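Local coordinates for potential RNA-dependent RNA polymerase (Human picobirnavirus, PDB 5I62), which is an RNA-dependent RNA polymerase that probably carries out both transcription and replication of the viral double-stranded RNA genome, at residues Leu124-Glu129 against Gln288-Trp293; Arg421-Leu426 against Asp465-Gly470; Ser449-Val454 against Glu461-Phe466. One frame throughout, in Å; residues are numbered along the deposited sequence.

How the contacts relate
Contact 1 and the pair formed by contacts 2 and 3 lie on opposite sides of the chain's centre. The centre of contact 1 is about 47 Å from that of contact 2 and about 44 Å from that of contact 3. Contacts 2 and 3 are about 7 Å apart between centres and share helix 460-469, with Leu423 CG packed 3.4 Å from Phe463 CE1. In the right-hand description of such polymerases, contact 1 probably belongs to the fingers and the others to the C-terminal thumb. None supplies a strand to the four-stranded antiparallel sheet that probably forms the core of the palm, where this family carries its catalytic residues; all three are packing in surrounding parts.

Contact 1. Residues Leu124-Glu129 against Gln288-Trp293; sequences LRLRSE and QEAVDW
Leu126 reaches across from an irregular piece of chain to Ala290 and Trp293 on helix 288-296, and it shows how one branched side chain can join a loop to a helix. Its CB points at the helix but, like CG beyond it, only carries the reach; the contact is made by the two methyls. CD1 comes down on the backbone of the helix, 3.7 Å from Ala290 CA, and the same methyl lies 4.0 Å from Ala290 CB. CD2 takes the other direction, toward the next turn, and sits 4.0 Å from Trp293 CD1. That methyl approaches the indole obliquely, near the pyrrole side, and also lies 4.0 Å from Glu289 O, a carbonyl already engaged by Trp293 N within the helix. With the first torsion of Leu126 turned about 30° past the common staggered setting (chi1 -92°), one methyl goes to Ala290 and the other toward Trp293. The tryptophan contributes by holding CG on the side remote from its backbone N (chi1 -175°), which swings the indole toward Leu126, the two side chains crossing at a slant. Of the Glu289 side chain CB alone comes near, 4.4 Å from Leu126 CD2, and the carboxylate leads away. The indole is fixed at its polar end by a hydrogen bond from Trp293 NE1 to Arg213 O on helix 208-228, whose Val217 touches both Leu126 and Trp293. The loop thus crosses between helices 208-228 and 288-296 before Ser128 N-caps helix 129-135 through its OG and Asn131 N.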
loop_
_atom_site.group_PDB
_atom_site.type_symbol
_atom_site.label_atom_id
_atom_site.label_comp_id
_atom_site.label_asym_id
_atom_site.label_seq_id
_atom_site.Cartn_x
_atom_site.Cartn_y
_atom_site.Cartn_z
ATOM N N LEU A 124 3.093 -10.564 21.892
ATOM C CA LEU A 124 1.903 -10.855 21.118
ATOM C C LEU A 124 1.510 -12.311 21.299
ATOM O O LEU A 124 2.361 -13.197 21.393
ATOM C CB LEU A 124 2.136 -10.567 19.642
ATOM C CG LEU A 124 2.723 -9.205 19.286
ATOM C CD1 LEU A 124 2.866 -9.113 17.779
ATOM C CD2 LEU A 124 1.838 -8.080 19.819
ATOM N N ARG A 125 0.215 -12.558 21.343
ATOM C CA ARG A 125 -0.286 -13.915 21.274
ATOM C C ARG A 125 -1.206 -14.009 20.072
ATOM O O ARG A 125 -1.825 -13.017 19.665
ATOM C CB ARG A 125 -1.023 -14.297 22.542
ATOM C CG ARG A 125 -0.572 -13.501 23.743
ATOM C CD ARG A 125 -0.854 -14.241 25.000
ATOM N NE ARG A 125 -0.358 -13.496 26.158
ATOM C CZ ARG A 125 0.507 -13.994 27.051
ATOM N NH1 ARG A 125 0.987 -15.246 26.956
ATOM N NH2 ARG A 125 0.914 -13.237 28.068
ATOM N N LEU A 126 -1.269 -15.201 19.492
ATOM C CA LEU A 126 -2.137 -15.420 18.349
ATOM C C LEU A 126 -3.586 -15.224 18.758
ATOM O O LEU A 126 -4.024 -15.734 19.789
ATOM C CB LEU A 126 -1.947 -16.826 17.793
ATOM C CG LEU A 126 -0.920 -16.993 16.675
ATOM C CD1 LEU A 126 0.487 -16.846 17.246
ATOM C CD2 LEU A 126 -1.112 -18.359 16.012
ATOM N N ARG A 127 -4.321 -14.469 17.959
ATOM C CA ARG A 127 -5.762 -14.477 18.109
ATOM C C ARG A 127 -6.325 -15.770 17.518
ATOM O O ARG A 127 -5.689 -16.426 16.693
ATOM C CB ARG A 127 -6.369 -13.264 17.426
ATOM C CG ARG A 127 -6.006 -11.982 18.122
ATOM C CD ARG A 127 -7.029 -10.919 17.874
ATOM N NE ARG A 127 -8.133 -10.999 18.824
ATOM C CZ ARG A 127 -9.149 -10.145 18.845
ATOM N NH1 ARG A 127 -9.181 -9.148 17.962
ATOM N NH2 ARG A 127 -10.119 -10.290 19.741
ATOM N N SER A 128 -7.525 -16.149 17.960
ATOM C CA SER A 128 -8.128 -17.361 17.419
ATOM C C SER A 128 -8.632 -17.103 16.004
ATOM O O SER A 128 -8.873 -15.960 15.602
ATOM C CB SER A 128 -9.292 -17.840 18.286
ATOM O OG SER A 128 -10.364 -16.935 18.162
ATOM N N GLU A 129 -8.802 -18.187 15.243
ATOM C CA GLU A 129 -9.318 -18.039 13.888
ATOM C C GLU A 129 -10.679 -17.351 13.887
ATOM O O GLU A 129 -10.942 -16.486 13.046
ATOM C CB GLU A 129 -9.365 -19.398 13.179
ATOM C CG GLU A 129 -7.962 -19.917 12.895
ATOM C CD GLU A 129 -7.897 -21.206 12.101
ATOM O OE1 GLU A 129 -8.948 -21.810 11.783
ATOM O OE2 GLU A 129 -6.754 -21.611 11.789
ATOM N N GLN A 288 3.679 -21.506 22.417
ATOM C CA GLN A 288 3.949 -22.616 21.503
ATOM C C GLN A 288 3.196 -22.452 20.190
ATOM O O GLN A 288 3.703 -22.830 19.126
ATOM C CB GLN A 288 3.575 -23.950 22.153
ATOM C CG GLN A 288 3.959 -25.175 21.314
ATOM C CD GLN A 288 5.451 -25.250 21.043
ATOM O OE1 GLN A 288 6.271 -24.987 21.929
ATOM N NE2 GLN A 288 5.814 -25.607 19.813
ATOM N N GLU A 289 1.967 -21.926 20.250
ATOM C CA GLU A 289 1.221 -21.654 19.027
ATOM C C GLU A 289 1.994 -20.703 18.127
ATOM O O GLU A 289 1.910 -20.795 16.897
ATOM C CB GLU A 289 -0.154 -21.065 19.346
ATOM C CG GLU A 289 -0.966 -21.810 20.394
ATOM C CD GLU A 289 -0.581 -21.425 21.828
ATOM O OE1 GLU A 289 -1.482 -21.450 22.700
ATOM O OE2 GLU A 289 0.611 -21.104 22.089
ATOM N N ALA A 290 2.743 -19.775 18.729
ATOM C CA ALA A 290 3.561 -18.855 17.945
ATOM C C ALA A 290 4.736 -19.574 17.290
ATOM O O ALA A 290 5.046 -19.319 16.122
ATOM C CB ALA A 290 4.047 -17.706 18.820
ATOM N N VAL A 291 5.398 -20.475 18.024
ATOM C CA VAL A 291 6.483 -21.270 17.444
ATOM C C VAL A 291 5.999 -21.995 16.197
ATOM O O VAL A 291 6.686 -22.017 15.163
ATOM C CB VAL A 291 7.045 -22.267 18.481
ATOM C CG1 VAL A 291 8.153 -23.121 17.860
ATOM C CG2 VAL A 291 7.552 -21.546 19.721
ATOM N N ASP A 292 4.798 -22.576 16.263
ATOM C CA ASP A 292 4.251 -23.309 15.125
ATOM C C ASP A 292 3.924 -22.385 13.963
ATOM O O ASP A 292 4.184 -22.725 12.805
ATOM C CB ASP A 292 3.003 -24.065 15.546
ATOM C CG ASP A 292 3.325 -25.412 16.127
ATOM O OD1 ASP A 292 4.301 -26.034 15.657
ATOM O OD2 ASP A 292 2.632 -25.835 17.075
ATOM N N TRP A 293 3.300 -21.245 14.259
ATOM C CA TRP A 293 2.994 -20.246 13.245
ATOM C C TRP A 293 4.248 -19.814 12.485
ATOM O O TRP A 293 4.216 -19.657 11.259
ATOM C CB TRP A 293 2.324 -19.047 13.911
ATOM C CG TRP A 293 1.841 -17.995 12.962
ATOM C CD1 TRP A 293 0.580 -17.882 12.429
ATOM C CD2 TRP A 293 2.601 -16.899 12.434
ATOM N NE1 TRP A 293 0.515 -16.787 11.607
ATOM C CE2 TRP A 293 1.740 -16.166 11.585
ATOM C CE3 TRP A 293 3.926 -16.463 12.600
ATOM C CZ2 TRP A 293 2.157 -15.018 10.905
ATOM C CZ3 TRP A 293 4.344 -15.326 11.915
ATOM C CH2 TRP A 293 3.457 -14.616 11.082
#

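Contact 2. Residues Arg421-Leu426 against Asp465-Gly470; sequences RALGRL and DFCIKG
The short helical segments carrying Leu423 and Cys467 run almost parallel, 14° apart, but their axes come no closer than 12.2 Å, so the ends of side chains must bridge the gap. The case illustrates how a wide helix pair can still share a hydrophobic seam. At its middle is Cys467, whose sulfur lies against methyls of two leucines one helical turn apart. SG lies 3.6 Å from Leu426 CD1 and, more loosely, 4.3 Å from Leu423 CD2. In Leu423 and Leu426 alike CG stands opposite the carbonyl carbon; in Leu426 the extended branch, CD1, makes the contact, whereas Leu423 uses its other methyl, CD2. Leu423 CD2 meets the phenyl ring of Phe466 at its edge, close to the ring plane, with CE2 of the ring 3.8 Å away; the two side chains run at about a right angle to each other. Phe466 takes the other first torsion, CG opposite the backbone N (chi1 -177°), which turns its ring to Leu423, while Cys467 makes its nearer contact with Leu426. All four touching residues are buried, and the seam is held by apolar packing. Arg421 and Arg425 extend off the far side of their helix, where Arg425 NE forms a salt bridge with Glu190. Other helices pack against the same side chains: helix 44-55 reaches Leu423 through Trp51 and Phe466 through Ile47, while helix 441-451 packs on Leu426 through Tyr447, Ile450 and Ile451.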
loop_
_atom_site.group_PDB
_atom_site.type_symbol
_atom_site.label_atom_id
_atom_site.label_comp_id
_atom_site.label_asym_id
_atom_site.label_seq_id
_atom_site.Cartn_x
_atom_site.Cartn_y
_atom_site.Cartn_z
ATOM N N ARG A 421 -1.883 15.789 -8.521
ATOM C CA ARG A 421 -2.214 14.373 -8.395
ATOM C C ARG A 421 -3.692 14.181 -8.087
ATOM O O ARG A 421 -4.341 13.284 -8.651
ATOM C CB ARG A 421 -1.357 13.716 -7.320
ATOM C CG ARG A 421 -1.579 12.205 -7.196
ATOM C CD ARG A 421 -0.471 11.607 -6.356
ATOM N NE ARG A 421 -0.480 10.150 -6.260
ATOM C CZ ARG A 421 0.020 9.322 -7.176
ATOM N NH1 ARG A 421 0.540 9.792 -8.313
ATOM N NH2 ARG A 421 -0.012 8.013 -6.960
ATOM N N ALA A 422 -4.244 15.018 -7.202
ATOM C CA ALA A 422 -5.666 14.935 -6.885
ATOM C C ALA A 422 -6.516 15.120 -8.136
ATOM O O ALA A 422 -7.455 14.354 -8.381
ATOM C CB ALA A 422 -6.036 15.968 -5.819
ATOM N N LEU A 423 -6.200 16.138 -8.944
ATOM C CA LEU A 423 -6.985 16.408 -10.150
ATOM C C LEU A 423 -6.974 15.221 -11.103
ATOM O O LEU A 423 -8.006 14.877 -11.688
ATOM C CB LEU A 423 -6.462 17.646 -10.861
ATOM C CG LEU A 423 -6.847 18.982 -10.258
ATOM C CD1 LEU A 423 -6.182 20.094 -11.051
ATOM C CD2 LEU A 423 -8.376 19.119 -10.312
ATOM N N GLY A 424 -5.805 14.607 -11.301
ATOM C CA GLY A 424 -5.741 13.432 -12.158
ATOM C C GLY A 424 -6.652 12.318 -11.673
ATOM O O GLY A 424 -7.327 11.656 -12.466
ATOM N N ARG A 425 -6.697 12.106 -10.352
ATOM C CA ARG A 425 -7.541 11.053 -9.798
ATOM C C ARG A 425 -9.017 11.419 -9.864
ATOM O O ARG A 425 -9.868 10.539 -10.016
ATOM C CB ARG A 425 -7.135 10.759 -8.364
ATOM C CG ARG A 425 -5.732 10.236 -8.289
ATOM C CD ARG A 425 -5.459 9.490 -7.018
ATOM N NE ARG A 425 -4.224 8.740 -7.189
ATOM C CZ ARG A 425 -3.953 7.601 -6.570
ATOM N NH1 ARG A 425 -4.840 7.080 -5.726
ATOM N NH2 ARG A 425 -2.801 6.985 -6.794
ATOM N N LEU A 426 -9.346 12.703 -9.711
ATOM C CA LEU A 426 -10.734 13.123 -9.877
ATOM C C LEU A 426 -11.201 12.895 -11.311
ATOM O O LEU A 426 -12.374 12.573 -11.553
ATOM C CB LEU A 426 -10.880 14.589 -9.485
ATOM C CG LEU A 426 -10.718 14.893 -7.998
ATOM C CD1 LEU A 426 -10.722 16.397 -7.760
ATOM C CD2 LEU A 426 -11.806 14.210 -7.186
ATOM N N ASP A 465 -13.114 25.200 -4.586
ATOM C CA ASP A 465 -13.995 25.953 -5.472
ATOM C C ASP A 465 -13.794 25.524 -6.918
ATOM O O ASP A 465 -14.757 25.403 -7.682
ATOM C CB ASP A 465 -13.752 27.454 -5.319
ATOM C CG ASP A 465 -14.225 28.000 -3.973
ATOM O OD1 ASP A 465 -15.128 27.398 -3.355
ATOM O OD2 ASP A 465 -13.684 29.039 -3.531
ATOM N N PHE A 466 -12.545 25.267 -7.308
ATOM C CA PHE A 466 -12.277 24.744 -8.642
ATOM C C PHE A 466 -12.946 23.391 -8.858
ATOM O O PHE A 466 -13.503 23.129 -9.927
ATOM C CB PHE A 466 -10.768 24.624 -8.863
ATOM C CG PHE A 466 -10.397 24.157 -10.241
ATOM C CD1 PHE A 466 -10.415 25.034 -11.311
ATOM C CD2 PHE A 466 -10.048 22.835 -10.473
ATOM C CE1 PHE A 466 -10.064 24.610 -12.583
ATOM C CE2 PHE A 466 -9.703 22.397 -11.745
ATOM C CZ PHE A 466 -9.712 23.287 -12.802
ATOM N N CYS A 467 -12.881 22.506 -7.863
ATOM C CA CYS A 467 -13.468 21.177 -8.019
ATOM C C CYS A 467 -14.996 21.224 -8.026
ATOM O O CYS A 467 -15.644 20.470 -8.765
ATOM C CB CYS A 467 -12.958 20.259 -6.914
ATOM S SG CYS A 467 -11.173 19.871 -7.114
ATOM N N ILE A 468 -15.590 22.088 -7.203
ATOM C CA ILE A 468 -17.049 22.219 -7.196
ATOM C C ILE A 468 -17.567 22.529 -8.596
ATOM O O ILE A 468 -18.555 21.944 -9.057
ATOM C CB ILE A 468 -17.484 23.294 -6.182
ATOM C CG1 ILE A 468 -17.271 22.806 -4.739
ATOM C CG2 ILE A 468 -18.947 23.677 -6.413
ATOM C CD1 ILE A 468 -17.315 23.940 -3.690
ATOM N N LYS A 469 -16.889 23.435 -9.301
ATOM C CA LYS A 469 -17.288 23.823 -10.648
ATOM C C LYS A 469 -17.185 22.671 -11.635
ATOM O O LYS A 469 -17.846 22.703 -12.678
ATOM C CB LYS A 469 -16.437 25.000 -11.129
ATOM C CG LYS A 469 -16.710 26.314 -10.401
ATOM C CD LYS A 469 -15.916 27.458 -11.027
ATOM C CE LYS A 469 -16.294 28.812 -10.424
ATOM N NZ LYS A 469 -15.750 29.030 -9.050
ATOM N N GLY A 470 -16.384 21.657 -11.342
ATOM C CA GLY A 470 -16.306 20.535 -12.252
ATOM C C GLY A 470 -17.337 19.453 -12.033
ATOM O O GLY A 470 -17.372 18.474 -12.783
#

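Contact 3. Residues Ser449-Val454 against Glu461-Phe466; sequences SIIENV and EEFLDF
Two first torsions bring Phe463 and Val454 together: the phenylalanine sets CG away from its backbone N (chi1 -174°), and the valine places CG2 between its own N and carbonyl carbon, from where it reaches the ring. The motif is a helix-loop-helix, formed by helices 441-451 and 460-469 and the short connection between them, within what is probably the thumb of the polymerase. It is a clear example of sequence neighbours closing on each other after a reversal through a brief loop. Val454 CG2 lies 3.7 Å from Phe463 CD2, obliquely to the ring, and CE2 of that ring follows at 4.1 Å from the same methyl. Ile451, one turn earlier, flanks the ring more loosely, its CG1 4.4 Å from Phe463 CE2. The isoleucine divides its branches: CG1 goes with the phenylalanine, whereas CG2 meets Leu464 CD1 at 4.1 Å. Leu464 does not aim its CB straight at its partner; the bend at its second torsion (chi2 60°) brings the tip round, and the two side chains cross at about a right angle. Trp51 of helix 44-55 meets the Phe463 ring edge-to-face, and Val526 of helix 525-532 touches both Ile451 and Leu464. Polar groups tie the C-terminal region to the pair: Glu452 accepts the backbone N-H groups of Trp525 and Val526 at the start of helix 525-532, and Glu461 and Asp465 form salt bridges with Arg533, just past its end. Where the first segment turns, Ile450 O receives Asn453 N at 3.1 Å and also a weak, strongly bent bond from Asn453 ND2, 3.0 Å long with an N-H...O angle of 125°.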
loop_
_atom_site.group_PDB
_atom_site.type_symbol
_atom_site.label_atom_id
_atom_site.label_comp_id
_atom_site.label_asym_id
_atom_site.label_seq_id
_atom_site.Cartn_x
_atom_site.Cartn_y
_atom_site.Cartn_z
ATOM N N SER A 449 -13.154 11.605 -0.995
ATOM C CA SER A 449 -12.001 10.910 -0.440
ATOM C C SER A 449 -10.704 11.362 -1.101
ATOM O O SER A 449 -9.659 11.412 -0.442
ATOM C CB SER A 449 -12.194 9.405 -0.563
ATOM O OG SER A 449 -12.113 9.003 -1.918
ATOM N N ILE A 450 -10.747 11.704 -2.392
ATOM C CA ILE A 450 -9.555 12.228 -3.055
ATOM C C ILE A 450 -9.249 13.629 -2.552
ATOM O O ILE A 450 -8.118 13.932 -2.157
ATOM C CB ILE A 450 -9.729 12.217 -4.587
ATOM C CG1 ILE A 450 -9.798 10.781 -5.116
ATOM C CG2 ILE A 450 -8.594 13.001 -5.257
ATOM C CD1 ILE A 450 -10.390 10.675 -6.527
ATOM N N ILE A 451 -10.257 14.505 -2.565
ATOM C CA ILE A 451 -10.039 15.909 -2.224
ATOM C C ILE A 451 -9.607 16.051 -0.771
ATOM O O ILE A 451 -8.799 16.925 -0.437
ATOM C CB ILE A 451 -11.302 16.743 -2.534
ATOM C CG1 ILE A 451 -11.522 16.828 -4.046
ATOM C CG2 ILE A 451 -11.208 18.151 -1.910
ATOM C CD1 ILE A 451 -12.960 17.207 -4.478
ATOM N N GLU A 452 -10.101 15.174 0.110
ATOM C CA GLU A 452 -9.750 15.270 1.526
ATOM C C GLU A 452 -8.236 15.253 1.733
ATOM O O GLU A 452 -7.733 15.849 2.690
ATOM C CB GLU A 452 -10.431 14.141 2.312
ATOM C CG GLU A 452 -10.187 14.129 3.843
ATOM C CD GLU A 452 -10.555 15.438 4.553
ATOM O OE1 GLU A 452 -11.152 16.340 3.918
ATOM O OE2 GLU A 452 -10.255 15.559 5.769
ATOM N N ASN A 453 -7.497 14.623 0.818
ATOM C CA ASN A 453 -6.045 14.545 0.935
ATOM C C ASN A 453 -5.375 15.915 0.943
ATOM O O ASN A 453 -4.319 16.071 1.564
ATOM C CB ASN A 453 -5.483 13.695 -0.196
ATOM C CG ASN A 453 -5.859 12.250 -0.065
ATOM O OD1 ASN A 453 -5.641 11.644 0.982
ATOM N ND2 ASN A 453 -6.445 11.691 -1.110
ATOM N N VAL A 454 -5.953 16.918 0.274
ATOM C CA VAL A 454 -5.281 18.212 0.145
ATOM C C VAL A 454 -5.675 19.161 1.275
ATOM O O VAL A 454 -5.510 20.378 1.162
ATOM C CB VAL A 454 -5.541 18.848 -1.234
ATOM C CG1 VAL A 454 -5.232 17.849 -2.352
ATOM C CG2 VAL A 454 -6.995 19.341 -1.346
ATOM N N GLU A 461 -8.666 25.948 -0.410
ATOM C CA GLU A 461 -9.983 26.560 -0.586
ATOM C C GLU A 461 -10.232 26.907 -2.044
ATOM O O GLU A 461 -11.339 26.699 -2.557
ATOM C CB GLU A 461 -10.125 27.813 0.283
ATOM C CG GLU A 461 -9.976 27.571 1.767
ATOM C CD GLU A 461 -11.127 26.756 2.364
ATOM O OE1 GLU A 461 -12.124 26.467 1.655
ATOM O OE2 GLU A 461 -11.025 26.385 3.556
ATOM N N GLU A 462 -9.221 27.471 -2.717
ATOM C CA GLU A 462 -9.326 27.699 -4.150
ATOM C C GLU A 462 -9.485 26.380 -4.886
ATOM O O GLU A 462 -10.279 26.275 -5.829
ATOM C CB GLU A 462 -8.099 28.446 -4.666
ATOM C CG GLU A 462 -7.961 29.875 -4.145
ATOM C CD GLU A 462 -7.308 29.961 -2.766
ATOM O OE1 GLU A 462 -7.151 28.921 -2.083
ATOM O OE2 GLU A 462 -6.946 31.086 -2.356
ATOM N N PHE A 463 -8.742 25.360 -4.454
ATOM C CA PHE A 463 -8.832 24.064 -5.104
ATOM C C PHE A 463 -10.239 23.493 -4.985
ATOM O O PHE A 463 -10.777 22.951 -5.958
ATOM C CB PHE A 463 -7.807 23.105 -4.513
ATOM C CG PHE A 463 -7.747 21.796 -5.229
ATOM C CD1 PHE A 463 -7.234 21.732 -6.517
ATOM C CD2 PHE A 463 -8.230 20.636 -4.635
ATOM C CE1 PHE A 463 -7.175 20.530 -7.199
ATOM C CE2 PHE A 463 -8.172 19.420 -5.311
ATOM C CZ PHE A 463 -7.642 19.372 -6.598
ATOM N N LEU A 464 -10.861 23.639 -3.809
ATOM C CA LEU A 464 -12.219 23.135 -3.615
ATOM C C LEU A 464 -13.220 23.868 -4.505
ATOM O O LEU A 464 -14.096 23.241 -5.109
ATOM C CB LEU A 464 -12.616 23.260 -2.151
ATOM C CG LEU A 464 -13.975 22.662 -1.803
ATOM C CD1 LEU A 464 -14.015 21.162 -2.121
ATOM C CD2 LEU A 464 -14.292 22.922 -0.339
ATOM N N ASP A 465 -13.114 25.200 -4.586
ATOM C CA ASP A 465 -13.995 25.953 -5.472
ATOM C C ASP A 465 -13.794 25.524 -6.918
ATOM O O ASP A 465 -14.757 25.403 -7.682
ATOM C CB ASP A 465 -13.752 27.454 -5.319
ATOM C CG ASP A 465 -14.225 28.000 -3.973
ATOM O OD1 ASP A 465 -15.128 27.398 -3.355
ATOM O OD2 ASP A 465 -13.684 29.039 -3.531
ATOM N N PHE A 466 -12.545 25.267 -7.308
ATOM C CA PHE A 466 -12.277 24.744 -8.642
ATOM C C PHE A 466 -12.946 23.391 -8.858
ATOM O O PHE A 466 -13.503 23.129 -9.927
ATOM C CB PHE A 466 -10.768 24.624 -8.863
ATOM C CG PHE A 466 -10.397 24.157 -10.241
ATOM C CD1 PHE A 466 -10.415 25.034 -11.311
ATOM C CD2 PHE A 466 -10.048 22.835 -10.473
ATOM C CE1 PHE A 466 -10.064 24.610 -12.583
ATOM C CE2 PHE A 466 -9.703 22.397 -11.745
ATOM C CZ PHE A 466 -9.712 23.287 -12.802
#